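Local coordinates for protein putative oxidoreductase FAD-binding subunit (PDB 4ZOH) that binds flavin-adenine dinucleotide and probably serves as the flavin-carrying, electron-transferring subunit of a molybdenum-containing oxidoreductase complex, at residues V51-R54 / R55-N58; P153-N156 / P157-V161. All coordinates share one frame; numbering follows the deposited sequence.

Contact 1 of 2, residues V51-R54 / R55-N58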
loop_
_atom_site.group_PDB
_atom_site.type_symbol
_atom_site.label_atom_id
_atom_site.label_comp_id
_atom_site.label_asym_id
_atom_site.label_seq_id
_atom_site.Cartn_x
_atom_site.Cartn_y
_atom_site.Cartn_z
ATOM N N VAL B 51 -20.795 7.557 30.785
ATOM C CA VAL B 51 -20.031 7.608 32.038
ATOM C C VAL B 51 -19.483 6.211 32.345
ATOM O O VAL B 51 -20.256 5.243 32.476
ATOM C CB VAL B 51 -20.958 8.100 33.185
ATOM C CG1 VAL B 51 -20.243 8.185 34.526
ATOM C CG2 VAL B 51 -21.687 9.371 32.774
ATOM N N GLU B 52 -18.168 6.108 32.512
ATOM C CA GLU B 52 -17.550 4.785 32.668
ATOM C C GLU B 52 -17.559 4.335 34.138
ATOM O O GLU B 52 -16.899 4.929 34.956
ATOM C CB GLU B 52 -16.126 4.720 32.023
ATOM C CG GLU B 52 -15.414 3.399 32.240
ATOM C CD GLU B 52 -14.001 3.346 31.704
ATOM O OE1 GLU B 52 -13.699 3.780 30.554
ATOM O OE2 GLU B 52 -13.174 2.821 32.430
ATOM N N ILE B 53 -18.274 3.267 34.452
ATOM C CA ILE B 53 -18.349 2.807 35.857
ATOM C C ILE B 53 -17.531 1.567 36.071
ATOM O O ILE B 53 -17.334 1.156 37.191
ATOM C CB ILE B 53 -19.804 2.657 36.353
ATOM C CG1 ILE B 53 -20.555 1.556 35.579
ATOM C CG2 ILE B 53 -20.540 4.003 36.248
ATOM C CD1 ILE B 53 -21.813 1.078 36.302
ATOM N N ARG B 54 -16.990 1.034 34.971
ATOM C CA ARG B 54 -16.326 -0.282 34.883
ATOM C C ARG B 54 -15.177 -0.463 35.829
ATOM O O ARG B 54 -14.905 -1.567 36.209
ATOM C CB ARG B 54 -15.708 -0.494 33.505
ATOM C CG ARG B 54 -16.591 -0.393 32.288
ATOM C CD ARG B 54 -15.806 -0.774 31.004
ATOM N NE ARG B 54 -14.803 -1.840 31.255
ATOM C CZ ARG B 54 -15.070 -3.147 31.246
ATOM N NH1 ARG B 54 -14.114 -4.042 31.494
ATOM N NH2 ARG B 54 -16.311 -3.557 31.004
ATOM N N ARG B 55 -14.466 0.604 36.172
ATOM C CA ARG B 55 -13.239 0.446 36.976
ATOM C C ARG B 55 -13.486 0.459 38.490
ATOM O O ARG B 55 -12.511 0.428 39.241
ATOM C CB ARG B 55 -12.171 1.512 36.612
ATOM C CG ARG B 55 -11.760 1.500 35.142
ATOM C CD ARG B 55 -10.746 2.581 34.780
ATOM N NE ARG B 55 -10.538 2.551 33.332
ATOM C CZ ARG B 55 -9.599 1.838 32.718
ATOM N NH1 ARG B 55 -8.729 1.147 33.425
ATOM N NH2 ARG B 55 -9.494 1.856 31.376
ATOM N N PHE B 56 -14.753 0.562 38.925
ATOM C CA PHE B 56 -15.128 0.479 40.371
ATOM C C PHE B 56 -15.125 -0.960 40.817
ATOM O O PHE B 56 -16.140 -1.596 40.834
ATOM C CB PHE B 56 -16.518 1.047 40.601
ATOM C CG PHE B 56 -16.659 2.471 40.230
ATOM C CD1 PHE B 56 -15.547 3.351 40.233
ATOM C CD2 PHE B 56 -17.898 2.961 39.899
ATOM C CE1 PHE B 56 -15.698 4.682 39.864
ATOM C CE2 PHE B 56 -18.061 4.305 39.524
ATOM C CZ PHE B 56 -16.964 5.166 39.501
ATOM N N SER B 57 -13.982 -1.477 41.166
ATOM C CA SER B 57 -13.874 -2.905 41.283
ATOM C C SER B 57 -14.550 -3.484 42.548
ATOM O O SER B 57 -14.831 -4.683 42.613
ATOM C CB SER B 57 -12.422 -3.343 41.136
ATOM O OG SER B 57 -11.687 -2.891 42.225
ATOM N N ASN B 58 -14.843 -2.633 43.522
ATOM C CA ASN B 58 -15.541 -3.092 44.709
ATOM C C ASN B 58 -17.050 -3.308 44.354
ATOM O O ASN B 58 -17.799 -3.741 45.201
ATOM C CB ASN B 58 -15.349 -2.076 45.842
ATOM C CG ASN B 58 -15.965 -0.721 45.500
ATOM O OD1 ASN B 58 -16.539 -0.550 44.431
ATOM N ND2 ASN B 58 -15.829 0.244 46.387
HETATM O O HOH W 1 -11.062 4.093 30.237
HETATM O O HOH W 2 -14.865 3.405 36.001
#
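I53 and F56 are the ends of a type I beta turn that takes the chain off strand 49-52 in the FAD-binding domain. F56 N donates to I53 O at 3.2 Å, nearly straight (166°) but approaching from above the carbonyl plane. The F56 ring, its CG anti to the carbonyl carbon (chi1 -61°), folds back so that one face lies against the I53 backbone; its CE2 is 4.0 Å from I53 CB, the two side chains crossing at about a right angle. Water 2, on that same face, accepts from R55 N and donates to E52 O (2.7 Å), bridging strand end and turn. Beyond it the extended R55 chain brings NE within 2.8 Å of E52 OE2, a salt bridge whose hydrogen bond is weak (127°). Water 1 joins E52 OE1 to R55 NH2 (3.0 Å); OE1 is also held by Y8, and NH2 by backbone of another protein chain. With an alanine for F56, the I53 backbone and A17 would probably lose the ring that packs on them, leaving a gap between turn and helix 14-23. Strand 49-52 runs between strands 7-10 and 28-30, with helix 14-23 packed on V51 and F56 and I53 touching FAD.

Contact 2 of 2, residues P153-N156 / P157-V161. With FAD (flavin-adenine dinucleotide), chain H.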
loop_
_atom_site.group_PDB
_atom_site.type_symbol
_atom_site.label_atom_id
_atom_site.label_comp_id
_atom_site.label_asym_id
_atom_site.label_seq_id
_atom_site.Cartn_x
_atom_site.Cartn_y
_atom_site.Cartn_z
ATOM N N PRO B 153 -36.576 -0.105 33.750
ATOM C CA PRO B 153 -36.204 -0.347 35.141
ATOM C C PRO B 153 -36.692 0.789 36.038
ATOM O O PRO B 153 -37.011 1.850 35.537
ATOM C CB PRO B 153 -34.672 -0.347 35.094
ATOM C CG PRO B 153 -34.360 0.634 34.003
ATOM C CD PRO B 153 -35.419 0.378 32.958
ATOM N N ASP B 154 -36.747 0.538 37.342
ATOM C CA ASP B 154 -37.156 1.535 38.350
ATOM C C ASP B 154 -35.901 2.252 38.804
ATOM O O ASP B 154 -35.350 2.004 39.904
ATOM C CB ASP B 154 -37.866 0.844 39.533
ATOM C CG ASP B 154 -38.029 1.760 40.755
ATOM O OD1 ASP B 154 -38.425 2.932 40.583
ATOM O OD2 ASP B 154 -37.734 1.308 41.881
ATOM N N LEU B 155 -35.443 3.135 37.924
ATOM C CA LEU B 155 -34.195 3.859 38.121
ATOM C C LEU B 155 -34.427 5.286 37.744
ATOM O O LEU B 155 -35.010 5.586 36.714
ATOM C CB LEU B 155 -33.068 3.284 37.245
ATOM C CG LEU B 155 -32.378 2.018 37.756
ATOM C CD1 LEU B 155 -31.511 1.421 36.653
ATOM C CD2 LEU B 155 -31.572 2.243 39.030
ATOM N N ASN B 156 -33.986 6.173 38.602
ATOM C CA ASN B 156 -34.126 7.607 38.349
ATOM C C ASN B 156 -32.797 8.189 37.892
ATOM O O ASN B 156 -31.737 7.623 38.191
ATOM C CB ASN B 156 -34.616 8.322 39.615
ATOM C CG ASN B 156 -35.932 7.779 40.097
ATOM O OD1 ASN B 156 -35.969 6.944 41.001
ATOM N ND2 ASN B 156 -37.020 8.211 39.466
ATOM N N PRO B 157 -32.838 9.324 37.174
ATOM C CA PRO B 157 -31.573 9.989 36.872
ATOM C C PRO B 157 -30.832 10.225 38.183
ATOM O O PRO B 157 -31.460 10.561 39.180
ATOM C CB PRO B 157 -32.029 11.298 36.232
ATOM C CG PRO B 157 -33.373 10.958 35.645
ATOM C CD PRO B 157 -33.999 10.109 36.710
ATOM N N GLY B 158 -29.529 9.951 38.203
ATOM C CA GLY B 158 -28.763 9.963 39.433
ATOM C C GLY B 158 -28.496 8.593 40.081
ATOM O O GLY B 158 -27.642 8.471 40.998
ATOM N N GLU B 159 -29.189 7.532 39.660
ATOM C CA GLU B 159 -28.930 6.262 40.413
ATOM C C GLU B 159 -28.401 5.067 39.653
ATOM O O GLU B 159 -28.678 4.908 38.488
ATOM C CB GLU B 159 -30.110 5.876 41.307
ATOM C CG GLU B 159 -31.441 6.393 40.830
ATOM C CD GLU B 159 -32.604 5.914 41.674
ATOM O OE1 GLU B 159 -33.598 5.463 41.056
ATOM O OE2 GLU B 159 -32.515 5.985 42.929
ATOM N N LEU B 160 -27.643 4.226 40.346
ATOM C CA LEU B 160 -27.145 3.002 39.798
ATOM C C LEU B 160 -27.511 1.792 40.651
ATOM O O LEU B 160 -27.345 1.818 41.857
ATOM C CB LEU B 160 -25.603 3.061 39.700
ATOM C CG LEU B 160 -25.020 4.141 38.747
ATOM C CD1 LEU B 160 -23.524 4.247 38.971
ATOM C CD2 LEU B 160 -25.355 3.879 37.279
ATOM N N VAL B 161 -27.878 0.690 40.004
ATOM C CA VAL B 161 -27.777 -0.617 40.636
ATOM C C VAL B 161 -26.374 -0.910 41.157
ATOM O O VAL B 161 -25.374 -0.878 40.406
ATOM C CB VAL B 161 -28.227 -1.707 39.653
ATOM C CG1 VAL B 161 -28.172 -3.104 40.299
ATOM C CG2 VAL B 161 -29.612 -1.364 39.126
HETATM P PA FAD H . -24.212 -2.284 29.367
HETATM O O1A FAD H . -24.404 -2.577 27.917
HETATM O O2A FAD H . -22.994 -1.634 29.867
HETATM O O5B FAD H . -25.397 -1.404 29.882
HETATM C C5B FAD H . -26.769 -1.746 29.517
HETATM C C4B FAD H . -27.777 -0.647 30.168
HETATM O O4B FAD H . -27.643 -0.546 31.642
HETATM C C3B FAD H . -27.363 0.731 29.665
HETATM O O3B FAD H . -28.518 1.499 29.436
HETATM C C2B FAD H . -26.465 1.319 30.779
HETATM O O2B FAD H . -26.436 2.751 30.821
HETATM C C1B FAD H . -27.141 0.822 32.011
HETATM N N9A FAD H . -26.369 0.316 33.140
HETATM C C8A FAD H . -25.342 -0.530 33.141
HETATM N N7A FAD H . -24.992 -0.803 34.419
HETATM C C5A FAD H . -25.833 -0.112 35.226
HETATM C C6A FAD H . -25.984 -0.002 36.624
HETATM N N6A FAD H . -25.164 -0.710 37.397
HETATM N N1A FAD H . -26.936 0.803 37.132
HETATM C C2A FAD H . -27.815 1.465 36.336
HETATM N N3A FAD H . -27.690 1.385 35.008
HETATM C C4A FAD H . -26.714 0.601 34.421
HETATM N N1 FAD H . -28.405 -11.374 27.291
HETATM C C2 FAD H . -29.206 -12.422 27.734
HETATM O O2 FAD H . -29.854 -12.283 28.751
HETATM N N3 FAD H . -29.266 -13.597 27.048
HETATM C C4 FAD H . -28.566 -13.767 25.901
HETATM O O4 FAD H . -28.621 -14.869 25.345
HETATM C C4X FAD H . -27.774 -12.702 25.419
HETATM N N5 FAD H . -27.055 -12.874 24.257
HETATM C C5X FAD H . -26.278 -11.779 23.771
HETATM C C6 FAD H . -25.608 -11.944 22.563
HETATM C C7 FAD H . -24.807 -10.905 22.066
HETATM C C7M FAD H . -24.088 -11.165 20.723
HETATM C C8 FAD H . -24.713 -9.688 22.772
HETATM C C8M FAD H . -23.876 -8.481 22.269
HETATM C C9 FAD H . -25.432 -9.502 23.967
HETATM C C9A FAD H . -26.196 -10.557 24.474
HETATM N N10 FAD H . -26.931 -10.421 25.672
HETATM C C10 FAD H . -27.700 -11.513 26.119
HETATM C "C1'" FAD H . -26.920 -9.193 26.459
HETATM C "C2'" FAD H . -25.760 -9.190 27.471
HETATM O "O2'" FAD H . -26.096 -10.108 28.533
HETATM C "C3'" FAD H . -25.443 -7.769 28.016
HETATM O "O3'" FAD H . -24.166 -7.886 28.650
HETATM C "C4'" FAD H . -26.454 -7.266 29.033
HETATM O "O4'" FAD H . -27.755 -7.353 28.451
HETATM C "C5'" FAD H . -26.176 -5.809 29.462
HETATM O "O5'" FAD H . -25.148 -5.892 30.485
HETATM P P FAD H . -23.829 -5.040 30.343
HETATM O O1P FAD H . -23.095 -5.115 31.641
HETATM O O2P FAD H . -23.086 -5.432 29.124
HETATM O O3P FAD H . -24.504 -3.617 30.219
#
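The adenine of FAD is flanked by two leucines: L160 CD2 stands over one face, 3.5 Å from N1A, while L155 CD1 comes obliquely from the side of the opposite face, at the rim, 3.7 Å from C2A. Along the N1A and N6A edge runs the backbone of V161. FAD N6A donates to V161 O at 3.0 Å, almost straight (170°), and V161 N returns a weak bond to N1A, so both hydrogen bonds to the base here come from V161 main chain. L155 turns its other methyl, CD2, to V161 CG2 (4.1 Å), the two side chains crossing at about a right angle. Farther out, the E159 carboxylate reaches back: its chi1 of 27° lies about midway between eclipsed and staggered, and the otherwise extended chain brings OE1 to N156 N at 2.6 Å, met on the anti side and 20° out of the carboxylate plane. R139 forms salt bridges to both E159 and D154, probably offsetting the like charges of both carboxylates. E159 N closes the turn on N156 O at 2.9 Å. G158 has backbone angles at which a side chain would jam against the preceding carbonyl. F146, I132 and S111 pack on L155. This is a type II beta turn, proline then glycine at its corners, leading into strand 160-167, whose L160 and V161 line the adenine part of the FAD pocket with L155.

How the contacts relate
Both contacts are turns within the FAD-binding domain, and they meet where I53 CG2 packs 4.0 Å from L160 CD1, beside the cofactor. Contact 1 lies where a strand of the three-stranded parallel sheet ends; contact 2 leads into a strand of the five-stranded antiparallel sheet, so the two elements differ. Each is partly buried: I53 of contact 1 and L155, L160 and V161 of contact 2 touch FAD, while R55 and N156 are exposed. In contact 1 the polar side uses water bridges and a charged pair near another protein chain, which does not reach contact 2. There, a carboxylate caught by R139 secures the turn and V161 backbone bonds the adenine, whereas contact 1 meets FAD through apolar I53.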